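Local coordinates for protein aminotransferase class I and II (Anaerococcus prevotii, PDB 4EMY) that probably catalyses amino-group transfer as a homodimeric, pyridoxal-5'-phosphate-dependent class I aminotransferase, at residues Ile78-Asp90 / Pro98-Gly110. Sequence-based numbering, arbitrary orientation.
Sequences IEGEKDYRKIVID and PEGYISAIATPGG. With PLP (pyridoxal-5'-phosphate), chain E.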
loop_
_atom_site.group_PDB
_atom_site.type_symbol
_atom_site.label_atom_id
_atom_site.label_comp_id
_atom_site.label_asym_id
_atom_site.label_seq_id
_atom_site.Cartn_x
_atom_site.Cartn_y
_atom_site.Cartn_z
ATOM N N ILE A 78 12.200 -1.798 -2.922
ATOM C CA ILE A 78 11.487 -1.288 -1.741
ATOM C C ILE A 78 11.247 0.211 -1.880
ATOM O O ILE A 78 10.120 0.689 -1.776
ATOM C CB ILE A 78 12.282 -1.470 -0.405
ATOM C CG1 ILE A 78 12.999 -2.824 -0.300
ATOM C CG2 ILE A 78 11.380 -1.206 0.793
ATOM C CD1 ILE A 78 12.131 -3.984 0.126
ATOM N N GLU A 79 12.335 0.935 -2.117
ATOM C CA GLU A 79 12.348 2.386 -2.053
ATOM C C GLU A 79 11.727 3.010 -3.291
ATOM O O GLU A 79 11.367 4.188 -3.285
ATOM C CB GLU A 79 13.785 2.883 -1.869
ATOM C CG GLU A 79 14.372 2.617 -0.486
ATOM C CD GLU A 79 15.042 1.254 -0.341
ATOM O OE1 GLU A 79 15.000 0.438 -1.291
ATOM O OE2 GLU A 79 15.625 1.003 0.745
ATOM N N GLY A 80 11.589 2.195 -4.337
ATOM C CA GLY A 80 11.180 2.649 -5.658
ATOM C C GLY A 80 12.395 2.585 -6.549
ATOM O O GLY A 80 13.530 2.566 -6.055
ATOM N N GLU A 81 12.156 2.531 -7.859
ATOM C CA GLU A 81 13.218 2.514 -8.867
ATOM C C GLU A 81 14.161 3.702 -8.691
ATOM O O GLU A 81 13.718 4.829 -8.439
ATOM C CB GLU A 81 12.618 2.525 -10.278
ATOM C CG GLU A 81 12.051 1.190 -10.754
ATOM C CD GLU A 81 13.117 0.150 -11.090
ATOM O OE1 GLU A 81 14.286 0.525 -11.333
ATOM O OE2 GLU A 81 12.790 -1.057 -11.113
ATOM N N LYS A 82 15.459 3.435 -8.817
ATOM C CA LYS A 82 16.502 4.448 -8.650
ATOM C C LYS A 82 16.183 5.713 -9.454
ATOM O O LYS A 82 16.288 6.824 -8.928
ATOM C CB LYS A 82 17.861 3.850 -9.035
ATOM C CG LYS A 82 19.004 4.823 -9.300
ATOM C CD LYS A 82 19.823 4.339 -10.501
ATOM C CE LYS A 82 21.156 5.063 -10.652
ATOM N NZ LYS A 82 22.133 4.632 -9.610
ATOM N N ASP A 83 15.754 5.534 -10.707
ATOM C CA ASP A 83 15.394 6.650 -11.577
ATOM C C ASP A 83 14.076 7.328 -11.216
ATOM O O ASP A 83 13.974 8.551 -11.283
ATOM C CB ASP A 83 15.382 6.202 -13.032
ATOM C CG ASP A 83 16.780 6.048 -13.609
ATOM O OD1 ASP A 83 16.882 5.913 -14.849
ATOM O OD2 ASP A 83 17.771 6.066 -12.831
ATOM N N TYR A 84 13.069 6.539 -10.844
ATOM C CA TYR A 84 11.814 7.076 -10.291
ATOM C C TYR A 84 12.068 8.048 -9.134
ATOM O O TYR A 84 11.577 9.175 -9.161
ATOM C CB TYR A 84 10.885 5.943 -9.832
ATOM C CG TYR A 84 9.589 6.372 -9.145
ATOM C CD1 TYR A 84 8.423 6.591 -9.887
ATOM C CD2 TYR A 84 9.521 6.521 -7.749
ATOM C CE1 TYR A 84 7.235 6.957 -9.266
ATOM C CE2 TYR A 84 8.341 6.892 -7.119
ATOM C CZ TYR A 84 7.203 7.109 -7.877
ATOM O OH TYR A 84 6.020 7.473 -7.264
ATOM N N ARG A 85 12.838 7.620 -8.134
ATOM C CA ARG A 85 13.170 8.486 -6.996
ATOM C C ARG A 85 13.809 9.798 -7.459
ATOM O O ARG A 85 13.412 10.880 -7.015
ATOM C CB ARG A 85 14.080 7.772 -5.995
ATOM C CG ARG A 85 13.484 6.504 -5.421
ATOM C CD ARG A 85 14.534 5.682 -4.718
ATOM N NE ARG A 85 14.875 6.263 -3.425
ATOM C CZ ARG A 85 15.803 5.780 -2.604
ATOM N NH1 ARG A 85 16.499 4.707 -2.940
ATOM N NH2 ARG A 85 16.037 6.374 -1.448
ATOM N N LYS A 86 14.782 9.699 -8.356
ATOM C CA LYS A 86 15.433 10.880 -8.903
ATOM C C LYS A 86 14.436 11.781 -9.656
ATOM O O LYS A 86 14.373 12.983 -9.397
ATOM C CB LYS A 86 16.597 10.470 -9.813
ATOM C CG LYS A 86 17.501 11.618 -10.234
ATOM C CD LYS A 86 18.262 11.299 -11.515
ATOM C CE LYS A 86 19.079 12.490 -12.003
ATOM N NZ LYS A 86 18.222 13.559 -12.585
ATOM N N ILE A 87 13.657 11.194 -10.568
ATOM C CA ILE A 87 12.727 11.958 -11.409
ATOM C C ILE A 87 11.570 12.579 -10.613
ATOM O O ILE A 87 11.058 13.632 -10.993
ATOM C CB ILE A 87 12.237 11.130 -12.619
ATOM C CG1 ILE A 87 13.395 10.910 -13.598
ATOM C CG2 ILE A 87 11.085 11.817 -13.340
ATOM C CD1 ILE A 87 13.251 9.681 -14.465
ATOM N N VAL A 88 11.178 11.946 -9.506
ATOM C CA VAL A 88 10.239 12.559 -8.550
ATOM C C VAL A 88 10.778 13.906 -8.056
ATOM O O VAL A 88 10.097 14.928 -8.154
ATOM C CB VAL A 88 9.933 11.635 -7.344
ATOM C CG1 VAL A 88 9.226 12.398 -6.234
ATOM C CG2 VAL A 88 9.066 10.457 -7.765
ATOM N N ILE A 89 12.014 13.891 -7.557
ATOM C CA ILE A 89 12.672 15.076 -6.996
ATOM C C ILE A 89 12.797 16.201 -8.026
ATOM O O ILE A 89 12.539 17.363 -7.717
ATOM C CB ILE A 89 14.056 14.717 -6.392
ATOM C CG1 ILE A 89 13.881 13.777 -5.192
ATOM C CG2 ILE A 89 14.824 15.967 -5.982
ATOM C CD1 ILE A 89 15.115 12.981 -4.829
ATOM N N ASP A 90 13.172 15.853 -9.251
ATOM C CA ASP A 90 13.333 16.845 -10.303
ATOM C C ASP A 90 11.992 17.454 -10.711
ATOM O O ASP A 90 11.862 18.677 -10.802
ATOM C CB ASP A 90 14.039 16.235 -11.512
ATOM C CG ASP A 90 15.463 15.777 -11.199
ATOM O OD1 ASP A 90 16.072 15.115 -12.081
ATOM O OD2 ASP A 90 15.974 16.078 -10.088
ATOM N N PRO A 98 15.332 22.879 -3.043
ATOM C CA PRO A 98 15.980 23.440 -1.859
ATOM C C PRO A 98 17.347 22.819 -1.592
ATOM O O PRO A 98 17.590 21.673 -1.968
ATOM C CB PRO A 98 15.011 23.087 -0.725
ATOM C CG PRO A 98 14.262 21.901 -1.214
ATOM C CD PRO A 98 14.134 22.091 -2.696
ATOM N N GLU A 99 18.225 23.578 -0.946
ATOM C CA GLU A 99 19.554 23.090 -0.600
ATOM C C GLU A 99 19.495 22.063 0.524
ATOM O O GLU A 99 18.552 22.050 1.316
ATOM C CB GLU A 99 20.451 24.245 -0.179
ATOM C CG GLU A 99 20.823 25.195 -1.298
ATOM C CD GLU A 99 21.549 26.413 -0.774
ATOM O OE1 GLU A 99 21.111 27.543 -1.083
ATOM O OE2 GLU A 99 22.545 26.241 -0.034
ATOM N N GLY A 100 20.519 21.218 0.600
ATOM C CA GLY A 100 20.575 20.170 1.609
ATOM C C GLY A 100 20.355 18.801 1.005
ATOM O O GLY A 100 20.236 18.650 -0.213
ATOM N N TYR A 101 20.297 17.795 1.868
ATOM C CA TYR A 101 20.145 16.421 1.426
ATOM C C TYR A 101 18.679 16.083 1.174
ATOM O O TYR A 101 17.806 16.409 1.976
ATOM C CB TYR A 101 20.796 15.465 2.431
ATOM C CG TYR A 101 22.273 15.750 2.649
ATOM C CD1 TYR A 101 23.240 15.286 1.745
ATOM C CD2 TYR A 101 22.706 16.500 3.750
ATOM C CE1 TYR A 101 24.588 15.554 1.934
ATOM C CE2 TYR A 101 24.055 16.772 3.950
ATOM C CZ TYR A 101 24.992 16.298 3.043
ATOM O OH TYR A 101 26.332 16.566 3.242
ATOM N N ILE A 102 18.419 15.450 0.037
ATOM C CA ILE A 102 17.059 15.133 -0.383
ATOM C C ILE A 102 16.947 13.671 -0.828
ATOM O O ILE A 102 17.758 13.187 -1.631
ATOM C CB ILE A 102 16.599 16.070 -1.527
ATOM C CG1 ILE A 102 16.611 17.533 -1.069
ATOM C CG2 ILE A 102 15.217 15.679 -2.046
ATOM C CD1 ILE A 102 16.561 18.529 -2.208
ATOM N N SER A 103 15.936 12.977 -0.302
ATOM C CA SER A 103 15.632 11.608 -0.722
ATOM C C SER A 103 14.139 11.366 -0.891
ATOM O O SER A 103 13.322 11.931 -0.172
ATOM C CB SER A 103 16.215 10.593 0.258
ATOM O OG SER A 103 16.208 9.298 -0.312
ATOM N N ALA A 104 13.806 10.515 -1.861
ATOM C CA ALA A 104 12.428 10.163 -2.187
ATOM C C ALA A 104 12.238 8.663 -2.023
ATOM O O ALA A 104 13.118 7.884 -2.378
ATOM C CB ALA A 104 12.113 10.586 -3.609
ATOM N N ILE A 105 11.100 8.273 -1.454
ATOM C CA ILE A 105 10.735 6.862 -1.283
ATOM C C ILE A 105 9.325 6.617 -1.810
ATOM O O ILE A 105 8.358 7.218 -1.322
ATOM C CB ILE A 105 10.815 6.408 0.195
ATOM C CG1 ILE A 105 12.265 6.185 0.617
ATOM C CG2 ILE A 105 10.064 5.099 0.409
ATOM C CD1 ILE A 105 12.921 7.386 1.250
ATOM N N ALA A 106 9.219 5.732 -2.803
ATOM C CA ALA A 106 7.933 5.363 -3.396
ATOM C C ALA A 106 6.920 4.932 -2.340
ATOM O O ALA A 106 7.247 4.176 -1.427
ATOM C CB ALA A 106 8.120 4.265 -4.430
ATOM N N THR A 107 5.697 5.431 -2.477
ATOM C CA THR A 107 4.600 5.128 -1.559
ATOM C C THR A 107 3.309 4.819 -2.330
ATOM O O THR A 107 3.160 5.233 -3.489
ATOM C CB THR A 107 4.327 6.313 -0.618
ATOM O OG1 THR A 107 4.204 7.513 -1.392
ATOM C CG2 THR A 107 5.446 6.463 0.448
ATOM N N PRO A 108 2.363 4.088 -1.702
ATOM C CA PRO A 108 1.101 3.887 -2.421
ATOM C C PRO A 108 0.309 5.199 -2.428
ATOM O O PRO A 108 -0.384 5.530 -1.454
ATOM C CB PRO A 108 0.408 2.778 -1.623
ATOM C CG PRO A 108 0.987 2.867 -0.246
ATOM C CD PRO A 108 2.362 3.458 -0.367
ATOM N N GLY A 109 0.464 5.953 -3.518
ATOM C CA GLY A 109 -0.093 7.304 -3.633
ATOM C C GLY A 109 0.453 8.263 -2.584
ATOM O O GLY A 109 1.408 7.944 -1.873
ATOM N N GLY A 110 -0.157 9.439 -2.485
ATOM C CA GLY A 110 0.237 10.417 -1.489
ATOM C C GLY A 110 -0.110 9.936 -0.092
ATOM O O GLY A 110 0.619 10.208 0.862
HETATM N N1 PLP E . -4.004 14.477 -0.170
HETATM C C2 PLP E . -5.126 15.265 -0.363
HETATM C C2A PLP E . -5.209 16.624 0.266
HETATM C C3 PLP E . -6.179 14.813 -1.153
HETATM O O3 PLP E . -7.281 15.593 -1.338
HETATM C C4 PLP E . -6.139 13.568 -1.745
HETATM C C4A PLP E . -7.459 12.866 -1.906
HETATM O O4A PLP E . -8.059 12.881 -2.985
HETATM C C5 PLP E . -5.003 12.780 -1.554
HETATM C C6 PLP E . -3.941 13.234 -0.762
HETATM C C5A PLP E . -4.959 11.401 -2.193
HETATM O O4P PLP E . -3.671 11.034 -2.634
HETATM P P PLP E . -3.512 9.565 -3.245
HETATM O O1P PLP E . -3.292 8.643 -2.075
HETATM O O2P PLP E . -2.353 9.584 -4.217
HETATM O O3P PLP E . -4.769 9.142 -3.963
#
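Arg-85 and Ala-104 give a worked example of how a helix fastens the outermost strand of a sheet by its backbone. Arg-85 NE donates to Ala-104 O at 2.6 Å, meeting the carbonyl almost head-on (C=O...N 173°), and a bend at chi3 (75°) turns the NE edge of the guanidinium toward this oxygen, 16° out of the group's plane. From the same edge, NH2 makes a weak bond to Ser-103 OG at 3.1 Å, while Glu-79 CB lies over one face. With an alanine at Arg-85, Ala-104 O would probably lose its side-chain donor and a gap open beside the strand.

On one flank, Ala-106 N binds Glu-79 O at 2.7 Å, from above the carbonyl plane. Ala-106 CB sits 3.7 Å from Gly-80 CA, where a side chain would collide with it, and touches CE2 of Tyr-84. On the other, Ile-89 lies obliquely across Ile-102, its CG1 and CD1 both touching Ile-102 CG2 and the methyl of Ala-104.

Ser-103 OG and, weakly, Arg-85 NH2 also reach Glu-287; Gly-271 O and Ser-270 OG anchor Tyr-84 OH. Leading into helix 109-121, Gly-110 N (2.8 Å to PLP O2P) joins Thr-111, Ser-258, Ser-260 and Arg-269 around the cofactor of this fold-type I enzyme. Helix 82-93 packs across this edge strand of the seven-stranded large-domain sheet, beside strand 271-277; helix 303-311 backs Tyr-84 and Val-88, and helix 280-297 covers Glu-79 and Ile-105.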